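Local coordinates for protein alginate lyase (Aplysia kurodai, PDB 5GMT) that cleaves alginate by elimination, as a polysaccharide lyase of family 14, with specificity for polymannuronate, at residues 51-56 against 262-267; 188-193 against 215-220. One frame throughout, in Å; residues are numbered along the deposited sequence.

Contact 1. Residues 51-56 against 262-267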
ATOM      1  N   THR A  51       6.181  -2.043 -21.356  1.00  9.18           N
ATOM      2  CA  THR A  51       7.043  -3.221 -21.314  1.00 11.09           C
ATOM      3  C   THR A  51       8.522  -2.838 -21.265  1.00 11.72           C
ATOM      4  O   THR A  51       9.394  -3.673 -21.500  1.00 12.78           O
ATOM      5  CB  THR A  51       6.805  -4.115 -22.539  1.00 14.32           C
ATOM      6  OG1 THR A  51       6.868  -3.307 -23.720  1.00 12.43           O
ATOM      7  CG2 THR A  51       5.431  -4.752 -22.466  1.00 12.34           C
ATOM      8  N   LYS A  52       8.811  -1.578 -20.947  1.00 10.61           N
ATOM      9  CA  LYS A  52      10.190  -1.100 -20.954  1.00 11.69           C
ATOM     10  C   LYS A  52      11.106  -1.903 -20.029  1.00 12.37           C
ATOM     11  O   LYS A  52      12.261  -2.164 -20.372  1.00 16.10           O
ATOM     12  CB  LYS A  52      10.255   0.384 -20.575  1.00 11.73           C
ATOM     13  CG  LYS A  52      11.684   0.866 -20.333  1.00 14.41           C
ATOM     14  CD  LYS A  52      11.750   2.345 -20.019  1.00 16.60           C
ATOM     15  CE  LYS A  52      11.649   3.188 -21.275  1.00 15.40           C
ATOM     16  NZ  LYS A  52      12.039   4.602 -21.007  1.00 13.29           N
ATOM     17  N   HIS A  53      10.584  -2.328 -18.880  1.00  9.67           N
ATOM     18  CA  HIS A  53      11.416  -2.985 -17.871  1.00 11.61           C
ATOM     19  C   HIS A  53      11.072  -4.443 -17.641  1.00 10.18           C
ATOM     20  O   HIS A  53      11.643  -5.097 -16.766  1.00 10.76           O
ATOM     21  CB  HIS A  53      11.311  -2.221 -16.542  1.00  9.69           C
ATOM     22  CG  HIS A  53      11.771  -0.802 -16.638  1.00 11.62           C
ATOM     23  ND1 HIS A  53      13.083  -0.464 -16.886  1.00 14.47           N
ATOM     24  CD2 HIS A  53      11.095   0.367 -16.532  1.00 10.22           C
ATOM     25  CE1 HIS A  53      13.200   0.851 -16.923  1.00 13.06           C
ATOM     26  NE2 HIS A  53      12.008   1.379 -16.714  1.00 10.85           N
ATOM     27  N   SER A  54      10.150  -4.974 -18.432  1.00 12.57           N
ATOM     28  CA  SER A  54       9.695  -6.332 -18.190  1.00 14.61           C
ATOM     29  C   SER A  54       8.936  -6.906 -19.375  1.00 13.64           C
ATOM     30  O   SER A  54       8.249  -6.181 -20.107  1.00 13.51           O
ATOM     31  CB  SER A  54       8.809  -6.365 -16.943  1.00 10.98           C
ATOM     32  OG  SER A  54       7.668  -5.553 -17.148  1.00 11.83           O
ATOM     33  N   SER A  55       9.058  -8.214 -19.560  1.00 13.55           N
ATOM     34  CA  SER A  55       8.307  -8.907 -20.594  1.00 19.21           C
ATOM     35  C   SER A  55       6.814  -8.770 -20.356  1.00 17.90           C
ATOM     36  O   SER A  55       6.042  -8.526 -21.287  1.00 20.57           O
ATOM     37  CB  SER A  55       8.708 -10.378 -20.645  1.00 25.83           C
ATOM     38  OG  SER A  55      10.097 -10.491 -20.888  1.00 37.12           O
ATOM     39  N   SER A  56       6.405  -8.930 -19.103  1.00 16.24           N
ATOM     40  CA  SER A  56       5.016  -8.707 -18.728  1.00 15.72           C
ATOM     41  C   SER A  56       4.719  -7.219 -18.838  1.00 10.96           C
ATOM     42  O   SER A  56       5.483  -6.402 -18.331  1.00 14.87           O
ATOM     43  CB  SER A  56       4.741  -9.209 -17.305  1.00 17.24           C
ATOM     44  OG  SER A  56       4.812 -10.623 -17.229  1.00 25.03           O
ATOM     45  N   TYR A 262       8.632   7.676 -12.930  1.00 10.67           N
ATOM     46  CA  TYR A 262       7.669   6.637 -13.256  1.00 10.08           C
ATOM     47  C   TYR A 262       7.814   5.420 -12.362  1.00  9.80           C
ATOM     48  O   TYR A 262       8.927   4.975 -12.043  1.00  9.39           O
ATOM     49  CB  TYR A 262       7.829   6.175 -14.712  1.00  7.87           C
ATOM     50  CG  TYR A 262       7.860   7.264 -15.750  1.00  9.24           C
ATOM     51  CD1 TYR A 262       9.015   7.999 -15.971  1.00  8.34           C
ATOM     52  CD2 TYR A 262       6.748   7.529 -16.543  1.00  7.00           C
ATOM     53  CE1 TYR A 262       9.055   8.983 -16.935  1.00 10.17           C
ATOM     54  CE2 TYR A 262       6.778   8.508 -17.514  1.00  8.42           C
ATOM     55  CZ  TYR A 262       7.937   9.239 -17.698  1.00 10.13           C
ATOM     56  OH  TYR A 262       7.989  10.213 -18.663  1.00 10.77           O
ATOM     57  N   SER A 263       6.682   4.842 -11.997  1.00  7.79           N
ATOM     58  CA  SER A 263       6.706   3.551 -11.356  1.00  7.07           C
ATOM     59  C   SER A 263       6.001   2.543 -12.250  1.00  8.06           C
ATOM     60  O   SER A 263       5.130   2.901 -13.044  1.00  7.74           O
ATOM     61  CB  SER A 263       6.060   3.601  -9.965  1.00  7.11           C
ATOM     62  OG  SER A 263       4.721   4.066 -10.017  1.00  8.90           O
ATOM     63  N   TYR A 264       6.397   1.285 -12.115  1.00  6.33           N
ATOM     64  CA  TYR A 264       5.838   0.187 -12.893  1.00  7.18           C
ATOM     65  C   TYR A 264       5.438  -0.933 -11.955  1.00  6.56           C
ATOM     66  O   TYR A 264       6.220  -1.308 -11.093  1.00  8.41           O
ATOM     67  CB  TYR A 264       6.861  -0.358 -13.897  1.00  9.91           C
ATOM     68  CG  TYR A 264       7.410   0.656 -14.866  1.00  8.18           C
ATOM     69  CD1 TYR A 264       8.265   1.668 -14.440  1.00  7.67           C
ATOM     70  CD2 TYR A 264       7.102   0.577 -16.222  1.00  8.40           C
ATOM     71  CE1 TYR A 264       8.782   2.602 -15.343  1.00  8.89           C
ATOM     72  CE2 TYR A 264       7.619   1.503 -17.133  1.00  8.65           C
ATOM     73  CZ  TYR A 264       8.454   2.503 -16.683  1.00  8.76           C
ATOM     74  OH  TYR A 264       8.968   3.411 -17.571  1.00  9.77           O
ATOM     75  N   PHE A 265       4.247  -1.491 -12.132  1.00  6.70           N
ATOM     76  CA  PHE A 265       3.792  -2.556 -11.251  1.00  7.18           C
ATOM     77  C   PHE A 265       3.416  -3.775 -12.072  1.00  7.26           C
ATOM     78  O   PHE A 265       2.751  -3.654 -13.100  1.00  6.95           O
ATOM     79  CB  PHE A 265       2.582  -2.119 -10.412  1.00  7.50           C
ATOM     80  CG  PHE A 265       2.848  -0.951  -9.507  1.00  7.70           C
ATOM     81  CD1 PHE A 265       2.757   0.347  -9.986  1.00  7.79           C
ATOM     82  CD2 PHE A 265       3.138  -1.151  -8.159  1.00  5.68           C
ATOM     83  CE1 PHE A 265       2.980   1.431  -9.152  1.00  7.99           C
ATOM     84  CE2 PHE A 265       3.369  -0.072  -7.321  1.00  6.46           C
ATOM     85  CZ  PHE A 265       3.284   1.221  -7.816  1.00  7.06           C
ATOM     86  N   LYS A 266       3.841  -4.940 -11.610  1.00  6.85           N
ATOM     87  CA  LYS A 266       3.438  -6.197 -12.237  1.00  8.07           C
ATOM     88  C   LYS A 266       3.326  -7.301 -11.181  1.00 10.16           C
ATOM     89  O   LYS A 266       3.665  -7.084 -10.019  1.00  7.01           O
ATOM     90  CB  LYS A 266       4.440  -6.588 -13.330  1.00  6.64           C
ATOM     91  CG  LYS A 266       5.817  -6.964 -12.787  1.00  8.35           C
ATOM     92  CD  LYS A 266       6.806  -7.287 -13.924  1.00 11.95           C
ATOM     93  CE  LYS A 266       8.188  -7.627 -13.386  1.00 11.70           C
ATOM     94  NZ  LYS A 266       8.190  -8.873 -12.528  1.00 14.27           N
ATOM     95  N   ASN A 267       2.832  -8.475 -11.577  1.00  8.72           N
ATOM     96  CA  ASN A 267       2.891  -9.655 -10.710  1.00  7.61           C
ATOM     97  C   ASN A 267       2.213  -9.438  -9.342  1.00  7.79           C
ATOM     98  O   ASN A 267       2.788  -9.750  -8.299  1.00  8.62           O
ATOM     99  CB  ASN A 267       4.358 -10.064 -10.522  1.00  9.33           C
ATOM    100  CG  ASN A 267       4.515 -11.476  -9.993  1.00 20.79           C
ATOM    101  OD1 ASN A 267       3.575 -12.274 -10.036  1.00 25.50           O
ATOM    102  ND2 ASN A 267       5.712 -11.795  -9.485  1.00 24.09           N
TER
HETATM  103  O   HOH W   1      10.090   5.449 -19.254  1.00 13.34           O

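Contact 2. Residues 188-193 against 215-220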
ATOM      1  N   ASN A 188      16.578   3.343  -6.576  1.00 14.12           N
ATOM      2  CA  ASN A 188      16.323   3.865  -7.913  1.00 13.89           C
ATOM      3  C   ASN A 188      16.728   2.882  -9.011  1.00 16.36           C
ATOM      4  O   ASN A 188      17.711   2.147  -8.870  1.00 12.81           O
ATOM      5  CB  ASN A 188      17.063   5.190  -8.093  1.00 16.19           C
ATOM      6  CG  ASN A 188      16.697   5.896  -9.380  1.00 17.17           C
ATOM      7  OD1 ASN A 188      15.637   5.655  -9.956  1.00 16.87           O
ATOM      8  ND2 ASN A 188      17.569   6.793  -9.827  1.00 17.90           N
ATOM      9  N   ASN A 189      15.937   2.860 -10.082  1.00 14.80           N
ATOM     10  CA  ASN A 189      16.227   2.097 -11.300  1.00 13.59           C
ATOM     11  C   ASN A 189      16.375   0.599 -11.074  1.00 15.39           C
ATOM     12  O   ASN A 189      17.193  -0.069 -11.723  1.00 13.55           O
ATOM     13  CB  ASN A 189      17.484   2.665 -11.973  1.00 14.84           C
ATOM     14  CG  ASN A 189      17.307   4.122 -12.386  1.00 19.75           C
ATOM     15  OD1 ASN A 189      16.238   4.515 -12.861  1.00 22.38           O
ATOM     16  ND2 ASN A 189      18.341   4.935 -12.173  1.00 24.26           N
ATOM     17  N   LYS A 190      15.558   0.065 -10.168  1.00 10.81           N
ATOM     18  CA  LYS A 190      15.547  -1.365  -9.898  1.00 12.03           C
ATOM     19  C   LYS A 190      14.133  -1.884  -9.693  1.00  9.29           C
ATOM     20  O   LYS A 190      13.265  -1.146  -9.233  1.00 10.31           O
ATOM     21  CB  LYS A 190      16.370  -1.679  -8.651  1.00 12.91           C
ATOM     22  CG  LYS A 190      17.874  -1.704  -8.866  1.00 13.98           C
ATOM     23  CD  LYS A 190      18.550  -2.254  -7.613  1.00 18.75           C
ATOM     24  CE  LYS A 190      20.022  -2.558  -7.854  1.00 23.23           C
ATOM     25  NZ  LYS A 190      20.193  -3.649  -8.850  1.00 19.03           N
ATOM     26  N   TRP A 191      13.925  -3.158 -10.006  1.00 10.30           N
ATOM     27  CA  TRP A 191      12.718  -3.864  -9.611  1.00  8.89           C
ATOM     28  C   TRP A 191      12.825  -4.228  -8.142  1.00 11.25           C
ATOM     29  O   TRP A 191      13.919  -4.529  -7.649  1.00 11.08           O
ATOM     30  CB  TRP A 191      12.519  -5.137 -10.434  1.00 10.78           C
ATOM     31  CG  TRP A 191      11.923  -4.920 -11.784  1.00  9.25           C
ATOM     32  CD1 TRP A 191      12.559  -5.011 -12.992  1.00  9.10           C
ATOM     33  CD2 TRP A 191      10.559  -4.590 -12.072  1.00 10.02           C
ATOM     34  NE1 TRP A 191      11.674  -4.756 -14.012  1.00  9.49           N
ATOM     35  CE2 TRP A 191      10.438  -4.494 -13.475  1.00  9.56           C
ATOM     36  CE3 TRP A 191       9.428  -4.365 -11.274  1.00  9.38           C
ATOM     37  CZ2 TRP A 191       9.234  -4.177 -14.103  1.00  9.37           C
ATOM     38  CZ3 TRP A 191       8.232  -4.047 -11.892  1.00  9.17           C
ATOM     39  CH2 TRP A 191       8.138  -3.956 -13.294  1.00  8.69           C
ATOM     40  N   HIS A 192      11.687  -4.217  -7.454  1.00  8.76           N
ATOM     41  CA  HIS A 192      11.601  -4.693  -6.074  1.00 10.97           C
ATOM     42  C   HIS A 192      10.453  -5.668  -5.964  1.00 10.60           C
ATOM     43  O   HIS A 192       9.369  -5.399  -6.486  1.00 10.80           O
ATOM     44  CB  HIS A 192      11.379  -3.543  -5.092  1.00  9.12           C
ATOM     45  CG  HIS A 192      12.410  -2.471  -5.178  1.00  9.04           C
ATOM     46  ND1 HIS A 192      12.524  -1.635  -6.269  1.00 10.07           N
ATOM     47  CD2 HIS A 192      13.390  -2.105  -4.317  1.00  9.67           C
ATOM     48  CE1 HIS A 192      13.523  -0.796  -6.073  1.00 11.17           C
ATOM     49  NE2 HIS A 192      14.066  -1.059  -4.896  1.00 12.98           N
ATOM     50  N   SER A 193      10.672  -6.799  -5.307  1.00  8.07           N
ATOM     51  CA  SER A 193       9.545  -7.663  -4.981  1.00  9.59           C
ATOM     52  C   SER A 193       9.104  -7.293  -3.581  1.00  9.02           C
ATOM     53  O   SER A 193       9.928  -7.170  -2.668  1.00 10.23           O
ATOM     54  CB  SER A 193       9.909  -9.144  -5.079  1.00 13.70           C
ATOM     55  OG  SER A 193       9.997  -9.534  -6.435  1.00 16.20           O
ATOM     56  N   GLN A 215      12.620  -6.872  -1.593  1.00 11.82           N
ATOM     57  CA  GLN A 215      13.879  -7.306  -2.187  1.00 12.15           C
ATOM     58  C   GLN A 215      14.102  -6.608  -3.512  1.00  8.99           C
ATOM     59  O   GLN A 215      13.365  -6.822  -4.474  1.00 10.29           O
ATOM     60  CB  GLN A 215      13.907  -8.823  -2.385  1.00 12.98           C
ATOM     61  CG  GLN A 215      15.233  -9.314  -2.929  1.00 14.95           C
ATOM     62  CD  GLN A 215      15.398 -10.808  -2.815  1.00 19.45           C
ATOM     63  OE1 GLN A 215      14.431 -11.560  -2.904  1.00 27.40           O
ATOM     64  NE2 GLN A 215      16.636 -11.251  -2.599  1.00 21.26           N
ATOM     65  N   ALA A 216      15.110  -5.751  -3.537  1.00  9.88           N
ATOM     66  CA  ALA A 216      15.560  -5.136  -4.772  1.00  9.41           C
ATOM     67  C   ALA A 216      16.349  -6.174  -5.560  1.00 13.80           C
ATOM     68  O   ALA A 216      17.040  -7.007  -4.968  1.00 14.10           O
ATOM     69  CB  ALA A 216      16.392  -3.925  -4.487  1.00 12.27           C
ATOM     70  N   GLU A 217      16.233  -6.160  -6.885  1.00 12.39           N
ATOM     71  CA  GLU A 217      16.876  -7.216  -7.648  1.00 16.02           C
ATOM     72  C   GLU A 217      18.382  -7.130  -7.436  1.00 16.00           C
ATOM     73  O   GLU A 217      18.958  -6.041  -7.414  1.00 15.69           O
ATOM     74  CB  GLU A 217      16.501  -7.139  -9.132  1.00 18.50           C
ATOM     75  CG  GLU A 217      16.765  -5.817  -9.782  1.00 16.75           C
ATOM     76  CD  GLU A 217      16.303  -5.791 -11.227  1.00 13.52           C
ATOM     77  OE1 GLU A 217      15.769  -4.743 -11.649  1.00 14.70           O
ATOM     78  OE2 GLU A 217      16.475  -6.814 -11.937  1.00 13.74           O
ATOM     79  N   GLY A 218      18.998  -8.281  -7.202  1.00 17.64           N
ATOM     80  CA  GLY A 218      20.421  -8.335  -6.937  1.00 20.50           C
ATOM     81  C   GLY A 218      20.805  -8.242  -5.477  1.00 21.49           C
ATOM     82  O   GLY A 218      21.961  -8.481  -5.122  1.00 20.78           O
ATOM     83  N   HIS A 219      19.849  -7.913  -4.616  1.00 16.21           N
ATOM     84  CA  HIS A 219      20.175  -7.641  -3.219  1.00 15.32           C
ATOM     85  C   HIS A 219      19.426  -8.556  -2.270  1.00 15.00           C
ATOM     86  O   HIS A 219      18.481  -9.239  -2.655  1.00 17.44           O
ATOM     87  CB  HIS A 219      19.883  -6.175  -2.880  1.00 12.88           C
ATOM     88  CG  HIS A 219      20.813  -5.213  -3.551  1.00 20.15           C
ATOM     89  ND1 HIS A 219      21.871  -4.620  -2.897  1.00 28.34           N
ATOM     90  CD2 HIS A 219      20.868  -4.774  -4.831  1.00 21.15           C
ATOM     91  CE1 HIS A 219      22.529  -3.844  -3.742  1.00 28.61           C
ATOM     92  NE2 HIS A 219      21.938  -3.918  -4.921  1.00 20.99           N
ATOM     93  N   SER A 220      19.887  -8.583  -1.024  1.00 22.36           N
ATOM     94  CA  SER A 220      19.255  -9.399  -0.004  1.00 19.36           C
ATOM     95  C   SER A 220      17.894  -8.835   0.368  1.00 15.93           C
ATOM     96  O   SER A 220      17.678  -7.620   0.363  1.00 16.09           O
ATOM     97  CB  SER A 220      20.138  -9.495   1.241  1.00 20.05           C
ATOM     98  OG  SER A 220      21.251 -10.339   0.999  1.00 25.78           O
TER

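Contact 1. Residues 51-56 against 262-267
In both His-53 and Tyr-264, CG stands anti to the carbonyl carbon (chi1 -60° and -57°), which brings the two rings together. The two side chains cross nearly at a right angle and form a T-shaped, edge-to-face pair. The ring centroids are 4.6 Å apart and the planes stand at 89°. The CD2 edge of His-53 is directed at one face of Tyr-264, off its centre, with CD2 3.4 Å from Tyr-264 CZ. Lys-52 CG covers one face of the imidazole. The lysine chain then bends at chi3 and passes Tyr-264 OH, with CD 3.9 Å from that oxygen. A water joins the two ends: it accepts from Lys-52 NZ at 2.8 Å and donates to Tyr-264 OH at 2.9 Å. Both His-53 NE2 and Tyr-264 OH also bond to Glu-102 OE1, which probably helps fix how the two rings turn. Shortening Tyr-264 to alanine would probably leave the His-53 edge without its aromatic face, and Glu-102 and the water without the phenol oxygen.

Further along, the aliphatic part of Lys-266 packs against the loop. Its CD is 3.7 Å from Ser-54 CB, and its NZ goes on to a salt bridge with Asp-98. Ser-54 OG does not bond across the contact; it turns back to Ser-56 O at 2.6 Å, in the carbonyl plane, and so links two residues within the loop.

The contact lies near the surface of this concanavalin-clan fold. It lays the loop joining strands 47-50 and 58-63 against strand 261-272, on the side of the sheet that carries Tyr-264 and Lys-266. That strand pairs with 58-63 and 92-102, and Tyr-100 of the latter stacks on His-53.

Contact 2. Residues 188-193 against 215-220
Backbone hydrogen bonds join Trp-191 to Ser-193 with Gln-215 to Glu-217 in antiparallel register. Ser-193 and Gln-215 are a hydrogen-bonded pair: Ser-193 N reaches Gln-215 O at 2.8 Å, and Gln-215 N reaches Ser-193 O at 2.9 Å. His-192 and Ala-216 follow as a non-hydrogen-bonded pair. Beyond them Glu-217 N donates to Trp-191 O. CA-H...O contacts from His-192 and Ala-216 supplement this ladder.

Side chains add polar bonds to the backbone. Glu-217 CG sits between its own N and carbonyl carbon (chi1 55°), and the extended chain beyond carries OE1 to Trp-191 N at 2.9 Å. This bond is nearly straight at 172°, and it meets OE1 on the anti side, out of the carboxylate plane. Trp-191 and Glu-217 are thus held by two bonds, one to the backbone and one to the carboxylate. Lys-190 bends at chi4 and gives NZ to Glu-217 O at 3.1 Å. A type II turn runs from Ala-216 to His-219, closed by the bond from His-219 N to Ala-216 O. Gln-215 NE2 reaches across this turn to His-219 O at 2.7 Å.

Van der Waals packing completes the contact. Ala-216 CB touches the His-192 ring, 3.5 Å from CD2. Lys-190 CE lies 3.8 Å from His-219 CD2, the two side chains crossing at about a right angle.

The contact forms the open end of the beta hairpin of strands 191-199 and 208-216. His-192 NE2 is bonded to Met-187 N, just ahead in the chain. Strand 92-102 flanks 191-199 on its other edge, where His-192 ND1 bonds to Val-99 O and Ser-193 OG to Asp-98.

In the fold
Contacts 1 and 2 both reach the sheet that contains strands 92-102, 191-199 and 261-272. Their centres are about 13 Å apart, and each lies about 18 Å from the centre of the chain. Contact 1 is a surface contact in which a loop covers a strand; side chains and a water do the work, with no direct hydrogen bond across. Contact 2 is partly buried and joins neighbouring strands, mainly through backbone bonds. Trp-191 links them: its NE1 is 2.8 Å from His-53 O, probably a hydrogen bond, and its ring packs on Ser-54 and makes a cation-pi contact with Lys-266. Asp-98 serves both, through Lys-266 and Ser-193.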